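Local coordinates for protein aldolase (PDB 6VOP) that is a putative class II aldolase of the class II aldolase and adducin N-terminal domain family, with an AraD-like fold and no established function, at residues V7-S10 and L11-E14; R200-T203 and A204-A208; S77-V80 and L81-L84. The protein carries 2 engineered substitutions. All blocks are in the same frame, centred on the assembly; numbering follows the deposited sequence.

How the interactions relate
The three interactions are separate local contacts within one chain, met in the order 1, 3, 2. Interaction 1 forms the first turns of helix 7-24 at the surface; interaction 3 starts helix 80-89, which packs against strands 33-38, 44-46 and 95-99 of the central mixed sheet. Their centres lie about 20 Å apart. Interaction 2, at the start of the short helix 204-208 near the C-terminus, sits on the other side of the chain's centre, about 40 Å between centres from interaction 1 and about 36 Å between centres from interaction 3. It touches a second subunit, whereas interactions 1 and 3 touch no other chain of the assembly. The three sample the outer surface, a partly buried helix start on the sheet, and a surface stretch at a subunit interface.

Interaction 1 of 3, residues V7-S10 and L11-E14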
ATOM      1  N   VAL A   7     -15.507 -30.486  -4.387  1.00 46.02           N
ATOM      2  CA  VAL A   7     -14.586 -29.946  -3.393  1.00 38.97           C
ATOM      3  C   VAL A   7     -13.316 -29.429  -4.059  1.00 37.43           C
ATOM      4  O   VAL A   7     -12.791 -28.374  -3.684  1.00 45.08           O
ATOM      5  CB  VAL A   7     -14.278 -31.010  -2.325  1.00 34.00           C
ATOM      6  CG1 VAL A   7     -13.279 -30.478  -1.310  1.00 29.22           C
ATOM      7  CG2 VAL A   7     -15.561 -31.450  -1.637  1.00 33.60           C
ATOM      8  N   GLU A   8     -12.806 -30.157  -5.056  1.00 31.10           N
ATOM      9  CA  GLU A   8     -11.600 -29.719  -5.752  1.00 35.05           C
ATOM     10  C   GLU A   8     -11.818 -28.381  -6.444  1.00 34.75           C
ATOM     11  O   GLU A   8     -10.908 -27.546  -6.501  1.00 37.05           O
ATOM     12  CB  GLU A   8     -11.158 -30.777  -6.764  1.00 43.92           C
ATOM     13  CG  GLU A   8      -9.808 -30.493  -7.417  1.00 45.96           C
ATOM     14  CD  GLU A   8      -9.470 -31.475  -8.526  1.00 58.44           C
ATOM     15  OE1 GLU A   8      -9.879 -31.237  -9.682  1.00 62.20           O
ATOM     16  OE2 GLU A   8      -8.795 -32.488  -8.240  1.00 63.39           O
ATOM     17  N   GLN A   9     -13.022 -28.158  -6.977  1.00 36.42           N
ATOM     18  CA  GLN A   9     -13.311 -26.891  -7.637  1.00 34.76           C
ATOM     19  C   GLN A   9     -13.269 -25.733  -6.648  1.00 38.85           C
ATOM     20  O   GLN A   9     -12.730 -24.664  -6.957  1.00 41.14           O
ATOM     21  CB  GLN A   9     -14.671 -26.962  -8.336  1.00 38.32           C
ATOM     22  CG  GLN A   9     -15.124 -25.655  -8.973  1.00 52.34           C
ATOM     23  CD  GLN A   9     -14.171 -25.159 -10.049  1.00 60.35           C
ATOM     24  OE1 GLN A   9     -14.056 -23.956 -10.291  1.00 63.81           O
ATOM     25  NE2 GLN A   9     -13.487 -26.090 -10.704  1.00 59.70           N
ATOM     26  N   SER A  10     -13.818 -25.932  -5.448  1.00 35.64           N
ATOM     27  CA  SER A  10     -13.777 -24.882  -4.439  1.00 39.05           C
ATOM     28  C   SER A  10     -12.366 -24.674  -3.901  1.00 42.92           C
ATOM     29  O   SER A  10     -12.020 -23.562  -3.485  1.00 56.46           O
ATOM     30  CB  SER A  10     -14.744 -25.211  -3.304  1.00 37.55           C
ATOM     31  OG  SER A  10     -16.086 -25.036  -3.725  1.00 46.04           O
ATOM     32  N   LEU A  11     -11.538 -25.720  -3.906  1.00 32.45           N
ATOM     33  CA  LEU A  11     -10.145 -25.556  -3.504  1.00 28.33           C
ATOM     34  C   LEU A  11      -9.356 -24.787  -4.557  1.00 30.75           C
ATOM     35  O   LEU A  11      -8.500 -23.962  -4.220  1.00 26.45           O
ATOM     36  CB  LEU A  11      -9.515 -26.921  -3.241  1.00 25.16           C
ATOM     37  CG  LEU A  11      -9.988 -27.599  -1.955  1.00 27.96           C
ATOM     38  CD1 LEU A  11      -9.627 -29.076  -1.947  1.00 25.29           C
ATOM     39  CD2 LEU A  11      -9.409 -26.892  -0.744  1.00 24.11           C
ATOM     40  N   ARG A  12      -9.631 -25.045  -5.839  1.00 33.05           N
ATOM     41  CA  ARG A  12      -8.991 -24.274  -6.899  1.00 34.51           C
ATOM     42  C   ARG A  12      -9.386 -22.805  -6.825  1.00 37.76           C
ATOM     43  O   ARG A  12      -8.542 -21.918  -7.001  1.00 27.40           O
ATOM     44  CB  ARG A  12      -9.353 -24.852  -8.267  1.00 32.96           C
ATOM     45  CG  ARG A  12      -8.749 -26.212  -8.563  1.00 30.22           C
ATOM     46  CD  ARG A  12      -9.262 -26.762  -9.885  1.00 33.27           C
ATOM     47  NE  ARG A  12      -8.695 -28.073 -10.186  1.00 36.75           N
ATOM     48  CZ  ARG A  12      -7.669 -28.273 -11.005  1.00 45.28           C
ATOM     49  NH1 ARG A  12      -7.090 -27.244 -11.611  1.00 46.50           N
ATOM     50  NH2 ARG A  12      -7.218 -29.502 -11.219  1.00 44.32           N
ATOM     51  N   GLU A  13     -10.667 -22.529  -6.566  1.00 32.30           N
ATOM     52  CA  GLU A  13     -11.119 -21.146  -6.453  1.00 31.64           C
ATOM     53  C   GLU A  13     -10.532 -20.472  -5.221  1.00 33.38           C
ATOM     54  O   GLU A  13     -10.187 -19.285  -5.264  1.00 37.40           O
ATOM     55  CB  GLU A  13     -12.647 -21.087  -6.417  1.00 33.36           C
ATOM     56  CG  GLU A  13     -13.312 -21.277  -7.768  1.00 46.85           C
ATOM     57  CD  GLU A  13     -14.804 -21.527  -7.652  1.00 66.72           C
ATOM     58  OE1 GLU A  13     -15.441 -21.824  -8.685  1.00 73.57           O
ATOM     59  OE2 GLU A  13     -15.339 -21.425  -6.527  1.00 73.26           O
ATOM     60  N   GLU A  14     -10.414 -21.209  -4.112  1.00 29.20           N
ATOM     61  CA  GLU A  14      -9.815 -20.636  -2.910  1.00 35.09           C
ATOM     62  C   GLU A  14      -8.359 -20.263  -3.151  1.00 30.64           C
ATOM     63  O   GLU A  14      -7.896 -19.210  -2.694  1.00 27.37           O
ATOM     64  CB  GLU A  14      -9.931 -21.611  -1.737  1.00 38.61           C
ATOM     65  CG  GLU A  14      -9.374 -21.060  -0.429  1.00 52.77           C
ATOM     66  CD  GLU A  14      -9.169 -22.129   0.631  1.00 60.57           C
ATOM     67  OE1 GLU A  14      -8.956 -21.767   1.807  1.00 61.13           O
ATOM     68  OE2 GLU A  14      -9.220 -23.330   0.291  1.00 66.82           O
TER
HETATM   69  O   HOH W   1     -17.439 -23.078  -4.892  1.00 42.10           O
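At the edge of the Arg12 guanidinium, near its plane, lies the carboxylate of Glu8, one helical turn earlier, with the two flat groups inclined by 64°. The pair is a salt bridge, but a loose one: NE of Arg12 to OE1 of Glu8 is 3.4 Å, a weak hydrogen bond. Both side chains run alongside each other in the same direction, and the extended Arg12 chain carries NE up to the Glu8 carboxylate. Its firmer polar anchor is NH1, bonded to the carbonyl of Pro58. The amide of Gln9 and the carboxylate of Glu13 stand 80° apart, with no bond between their OE1 atoms; NE2 of Gln9 is bonded to Gln59. On the exposed side a water joins Ser10 OG, 2.7 Å away, to Glu13 OE2, to which it donates. Val7 CG1 and Leu11 CD1 touch at 4.0 Å, their side chains side by side, and Leu11 continues onto Leu39 and Pro40. Backbone bonds from Leu11 N to Val7 O and from Arg12 N to Glu8 O, both 2.9 Å, complete the turn. Such i to i+4 pairing is that of an alpha helix, here the opening turns of helix 7-24, tied by Arg12 and Gln9 to the loop before strand 62-64.

Interaction 2 of 3, residues R200-T203 and A204-A208; sequences RYLT and AGEIA
Two charged groups, Arg200 and Glu206, meet from opposite directions in a salt bridge. NH2 of Arg200 donates to OE2 of Glu206 over 2.8 Å, reaching the syn side of the carboxylate, while OE2 lies close to the guanidinium plane. The arginine chain gets there by curling at chi3 (84°). Among the hydrogen bonds, Thr203 N gives a second one to OE2 of Glu206, 3.0 Å long, from the anti side. In return, Glu206 N donates to Thr203 OG1 at 3.4 Å, a weak bond, made possible because OG1 sits between the backbone N and the carbonyl carbon (chi1 75°). These reciprocal bonds make a capping box, with Thr203 as N-cap of helix 204-208. Ile207 N closes the first turn on Thr203 O at 3.0 Å. The apolar part is small: Leu202 CB meets Ile207 CG1 at 4.1 Å. Tyr138 of the second subunit packs on Arg200, Leu202 and Glu206, and Asn164 of that subunit bonds to Arg200 O. One carboxylate oxygen thus takes a charged donor and a backbone N-H together, which would be expected to stabilise its ionised form and ties the incoming loop to the helix start beside a subunit interface.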
ATOM      1  N   ARG A 200      10.772  -2.971  23.513  1.00 46.79           N
ATOM      2  CA  ARG A 200      10.433  -3.772  24.688  1.00 44.26           C
ATOM      3  C   ARG A 200      10.145  -5.190  24.214  1.00 39.70           C
ATOM      4  O   ARG A 200       9.003  -5.563  23.938  1.00 32.57           O
ATOM      5  CB  ARG A 200       9.247  -3.177  25.436  1.00 48.05           C
ATOM      6  CG  ARG A 200       9.077  -3.732  26.842  1.00 51.00           C
ATOM      7  CD  ARG A 200       7.615  -3.945  27.189  1.00 53.24           C
ATOM      8  NE  ARG A 200       7.112  -5.225  26.700  1.00 56.01           N
ATOM      9  CZ  ARG A 200       7.122  -6.353  27.405  1.00 59.73           C
ATOM     10  NH1 ARG A 200       7.614  -6.364  28.636  1.00 61.89           N
ATOM     11  NH2 ARG A 200       6.640  -7.471  26.879  1.00 55.58           N
ATOM     12  N   TYR A 201      11.202  -5.988  24.105  1.00 45.09           N
ATOM     13  CA  TYR A 201      11.054  -7.375  23.691  1.00 49.29           C
ATOM     14  C   TYR A 201      10.300  -8.171  24.750  1.00 50.63           C
ATOM     15  O   TYR A 201      10.329  -7.849  25.941  1.00 55.14           O
ATOM     16  CB  TYR A 201      12.422  -8.012  23.446  1.00 44.28           C
ATOM     17  CG  TYR A 201      13.179  -7.462  22.255  1.00 37.40           C
ATOM     18  CD1 TYR A 201      12.935  -7.937  20.974  1.00 35.25           C
ATOM     19  CD2 TYR A 201      14.148  -6.478  22.416  1.00 41.17           C
ATOM     20  CE1 TYR A 201      13.629  -7.443  19.884  1.00 36.11           C
ATOM     21  CE2 TYR A 201      14.848  -5.978  21.330  1.00 43.97           C
ATOM     22  CZ  TYR A 201      14.583  -6.464  20.067  1.00 43.58           C
ATOM     23  OH  TYR A 201      15.273  -5.973  18.982  1.00 39.38           O
ATOM     24  N   LEU A 202       9.616  -9.220  24.303  1.00 44.64           N
ATOM     25  CA  LEU A 202       8.998 -10.152  25.235  1.00 44.64           C
ATOM     26  C   LEU A 202      10.084 -10.886  26.011  1.00 40.63           C
ATOM     27  O   LEU A 202      11.043 -11.396  25.423  1.00 51.51           O
ATOM     28  CB  LEU A 202       8.109 -11.148  24.491  1.00 32.33           C
ATOM     29  CG  LEU A 202       7.017 -10.603  23.565  1.00 28.78           C
ATOM     30  CD1 LEU A 202       6.186 -11.747  23.008  1.00 27.99           C
ATOM     31  CD2 LEU A 202       6.128  -9.592  24.274  1.00 27.95           C
ATOM     32  N   THR A 203       9.943 -10.926  27.334  1.00 39.88           N
ATOM     33  CA  THR A 203      10.917 -11.616  28.164  1.00 49.91           C
ATOM     34  C   THR A 203      10.772 -13.130  28.007  1.00 45.52           C
ATOM     35  O   THR A 203       9.786 -13.636  27.465  1.00 46.13           O
ATOM     36  CB  THR A 203      10.759 -11.210  29.630  1.00 48.60           C
ATOM     37  OG1 THR A 203       9.603 -11.851  30.184  1.00 45.72           O
ATOM     38  CG2 THR A 203      10.608  -9.699  29.755  1.00 44.23           C
ATOM     39  N   ALA A 204      11.786 -13.858  28.491  1.00 38.32           N
ATOM     40  CA  ALA A 204      11.784 -15.312  28.358  1.00 46.39           C
ATOM     41  C   ALA A 204      10.545 -15.933  28.987  1.00 48.36           C
ATOM     42  O   ALA A 204      10.012 -16.919  28.464  1.00 42.56           O
ATOM     43  CB  ALA A 204      13.049 -15.901  28.986  1.00 43.03           C
ATOM     44  N   GLY A 205      10.066 -15.367  30.097  1.00 45.57           N
ATOM     45  CA  GLY A 205       8.863 -15.890  30.722  1.00 45.74           C
ATOM     46  C   GLY A 205       7.617 -15.629  29.899  1.00 43.85           C
ATOM     47  O   GLY A 205       6.727 -16.479  29.817  1.00 49.77           O
ATOM     48  N   GLU A 206       7.531 -14.449  29.280  1.00 41.63           N
ATOM     49  CA  GLU A 206       6.373 -14.140  28.448  1.00 45.37           C
ATOM     50  C   GLU A 206       6.356 -14.977  27.176  1.00 47.64           C
ATOM     51  O   GLU A 206       5.283 -15.216  26.608  1.00 56.18           O
ATOM     52  CB  GLU A 206       6.351 -12.648  28.117  1.00 36.92           C
ATOM     53  CG  GLU A 206       6.446 -11.757  29.345  1.00 38.95           C
ATOM     54  CD  GLU A 206       6.516 -10.282  29.000  1.00 35.55           C
ATOM     55  OE1 GLU A 206       5.819  -9.483  29.658  1.00 35.80           O
ATOM     56  OE2 GLU A 206       7.270  -9.921  28.074  1.00 41.73           O
ATOM     57  N   ILE A 207       7.524 -15.435  26.718  1.00 40.48           N
ATOM     58  CA  ILE A 207       7.574 -16.324  25.561  1.00 46.16           C
ATOM     59  C   ILE A 207       7.079 -17.717  25.936  1.00 50.54           C
ATOM     60  O   ILE A 207       6.332 -18.348  25.179  1.00 50.56           O
ATOM     61  CB  ILE A 207       9.002 -16.367  24.982  1.00 48.35           C
ATOM     62  CG1 ILE A 207       9.414 -14.996  24.442  1.00 44.10           C
ATOM     63  CG2 ILE A 207       9.112 -17.412  23.886  1.00 44.74           C
ATOM     64  CD1 ILE A 207      10.871 -14.926  24.025  1.00 37.15           C
ATOM     65  N   ALA A 208       7.479 -18.213  27.113  1.00 50.52           N
ATOM     66  CA  ALA A 208       7.108 -19.563  27.530  1.00 58.12           C
ATOM     67  C   ALA A 208       5.604 -19.711  27.727  1.00 67.05           C
ATOM     68  O   ALA A 208       5.066 -20.812  27.558  1.00 76.71           O
ATOM     69  CB  ALA A 208       7.847 -19.938  28.816  1.00 54.56           C
TER

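Interaction 3 of 3, residues S77-V80 and L81-L84. Engineered in segment 77-80: Ala78 (natural residue Lys), Ala79 (natural residue Glu).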
ATOM      1  N   SER A  77       5.268 -24.833 -11.050  1.00 49.58           N
ATOM      2  CA  SER A  77       6.446 -24.018 -10.794  1.00 57.88           C
ATOM      3  C   SER A  77       7.618 -24.899 -10.376  1.00 59.38           C
ATOM      4  O   SER A  77       7.443 -25.963  -9.776  1.00 61.47           O
ATOM      5  CB  SER A  77       6.148 -22.978  -9.711  1.00 70.54           C
ATOM      6  OG  SER A  77       5.249 -23.491  -8.742  1.00 71.16           O
ATOM      7  N   ALA A  78       8.830 -24.453 -10.712  1.00 55.18           N
ATOM      8  CA  ALA A  78      10.020 -25.203 -10.329  1.00 52.24           C
ATOM      9  C   ALA A  78      10.201 -25.253  -8.820  1.00 52.41           C
ATOM     10  O   ALA A  78      10.890 -26.148  -8.317  1.00 55.79           O
ATOM     11  CB  ALA A  78      11.261 -24.598 -10.988  1.00 59.14           C
ATOM     12  N   ALA A  79       9.594 -24.318  -8.087  1.00 52.45           N
ATOM     13  CA  ALA A  79       9.668 -24.306  -6.632  1.00 38.28           C
ATOM     14  C   ALA A  79       8.848 -25.416  -5.989  1.00 40.68           C
ATOM     15  O   ALA A  79       9.017 -25.668  -4.792  1.00 40.74           O
ATOM     16  CB  ALA A  79       9.204 -22.950  -6.098  1.00 31.98           C
ATOM     17  N   VAL A  80       7.973 -26.080  -6.749  1.00 43.92           N
ATOM     18  CA  VAL A  80       7.193 -27.195  -6.221  1.00 44.91           C
ATOM     19  C   VAL A  80       8.094 -28.309  -5.703  1.00 48.40           C
ATOM     20  O   VAL A  80       7.678 -29.099  -4.847  1.00 42.00           O
ATOM     21  CB  VAL A  80       6.217 -27.700  -7.313  1.00 42.11           C
ATOM     22  CG1 VAL A  80       5.504 -28.976  -6.886  1.00 42.55           C
ATOM     23  CG2 VAL A  80       5.198 -26.620  -7.645  1.00 47.88           C
ATOM     24  N   LEU A  81       9.342 -28.370  -6.176  1.00 50.43           N
ATOM     25  CA  LEU A  81      10.252 -29.425  -5.743  1.00 50.02           C
ATOM     26  C   LEU A  81      10.460 -29.403  -4.232  1.00 40.82           C
ATOM     27  O   LEU A  81      10.486 -30.460  -3.592  1.00 44.46           O
ATOM     28  CB  LEU A  81      11.587 -29.302  -6.474  1.00 58.61           C
ATOM     29  CG  LEU A  81      11.644 -30.033  -7.815  1.00 63.65           C
ATOM     30  CD1 LEU A  81      12.940 -29.725  -8.543  1.00 67.58           C
ATOM     31  CD2 LEU A  81      11.474 -31.532  -7.617  1.00 61.84           C
ATOM     32  N   PHE A  82      10.604 -28.217  -3.639  1.00 31.25           N
ATOM     33  CA  PHE A  82      10.737 -28.170  -2.190  1.00 37.20           C
ATOM     34  C   PHE A  82       9.394 -28.121  -1.474  1.00 36.04           C
ATOM     35  O   PHE A  82       9.346 -28.389  -0.268  1.00 47.66           O
ATOM     36  CB  PHE A  82      11.636 -26.998  -1.742  1.00 42.74           C
ATOM     37  CG  PHE A  82      11.112 -25.621  -2.069  1.00 44.90           C
ATOM     38  CD1 PHE A  82      10.101 -25.039  -1.313  1.00 45.70           C
ATOM     39  CD2 PHE A  82      11.689 -24.879  -3.087  1.00 37.43           C
ATOM     40  CE1 PHE A  82       9.644 -23.765  -1.600  1.00 36.98           C
ATOM     41  CE2 PHE A  82      11.240 -23.605  -3.377  1.00 40.74           C
ATOM     42  CZ  PHE A  82      10.215 -23.046  -2.633  1.00 42.39           C
ATOM     43  N   HIS A  83       8.307 -27.798  -2.178  1.00 35.61           N
ATOM     44  CA  HIS A  83       6.982 -28.013  -1.608  1.00 39.75           C
ATOM     45  C   HIS A  83       6.795 -29.479  -1.239  1.00 39.09           C
ATOM     46  O   HIS A  83       6.367 -29.805  -0.126  1.00 40.38           O
ATOM     47  CB  HIS A  83       5.900 -27.569  -2.594  1.00 35.90           C
ATOM     48  CG  HIS A  83       5.743 -26.084  -2.702  1.00 38.61           C
ATOM     49  ND1 HIS A  83       4.534 -25.448  -2.524  1.00 37.09           N
ATOM     50  CD2 HIS A  83       6.642 -25.110  -2.980  1.00 36.72           C
ATOM     51  CE1 HIS A  83       4.693 -24.147  -2.683  1.00 31.93           C
ATOM     52  NE2 HIS A  83       5.964 -23.916  -2.960  1.00 39.42           N
ATOM     53  N   LEU A  84       7.135 -30.379  -2.165  1.00 35.70           N
ATOM     54  CA  LEU A  84       6.998 -31.808  -1.912  1.00 36.42           C
ATOM     55  C   LEU A  84       7.899 -32.269  -0.774  1.00 36.52           C
ATOM     56  O   LEU A  84       7.543 -33.196  -0.039  1.00 40.52           O
ATOM     57  CB  LEU A  84       7.308 -32.594  -3.185  1.00 39.89           C
ATOM     58  CG  LEU A  84       6.310 -32.440  -4.333  1.00 39.33           C
ATOM     59  CD1 LEU A  84       7.004 -32.638  -5.668  1.00 47.69           C
ATOM     60  CD2 LEU A  84       5.168 -33.428  -4.172  1.00 34.92           C
TER
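Ala79 and Phe82 make the tight part of the contact, with the carbonyl oxygen of Ala79 3.2 Å above the phenyl plane of Phe82, over the ring centre. A chi1 of 64° turns the Phe82 ring back over the preceding turn, and its CE2 comes within 3.5 Å of CB of the engineered Ala79. Ala79 O also accepts from Phe82 N at 3.2 Å, the donor lying above the carbonyl plane, and weakly from His83 N. It sits as well at the edge of the imidazole, near CD2 of His83, while His83 ND1 is bonded to Ser36. Beyond Ala79, Phe82 packs edge-to-face with His98 and rests on helix 144-153. Val80 is buried too; its CG1 meets Leu84 CD1 at 4.1 Å, the pair facing strand 44-46, and Leu84 N bonds to Val80 O over 3.0 Å. The outer side is looser: Leu81 N gives a weak bond of 3.5 Å to O of Ala78, also engineered, and both residues are exposed. A type I turn from Ser77 to Val80 leads into this first turn of helix 80-89, which packs onto the central sheet of the AraD-like fold.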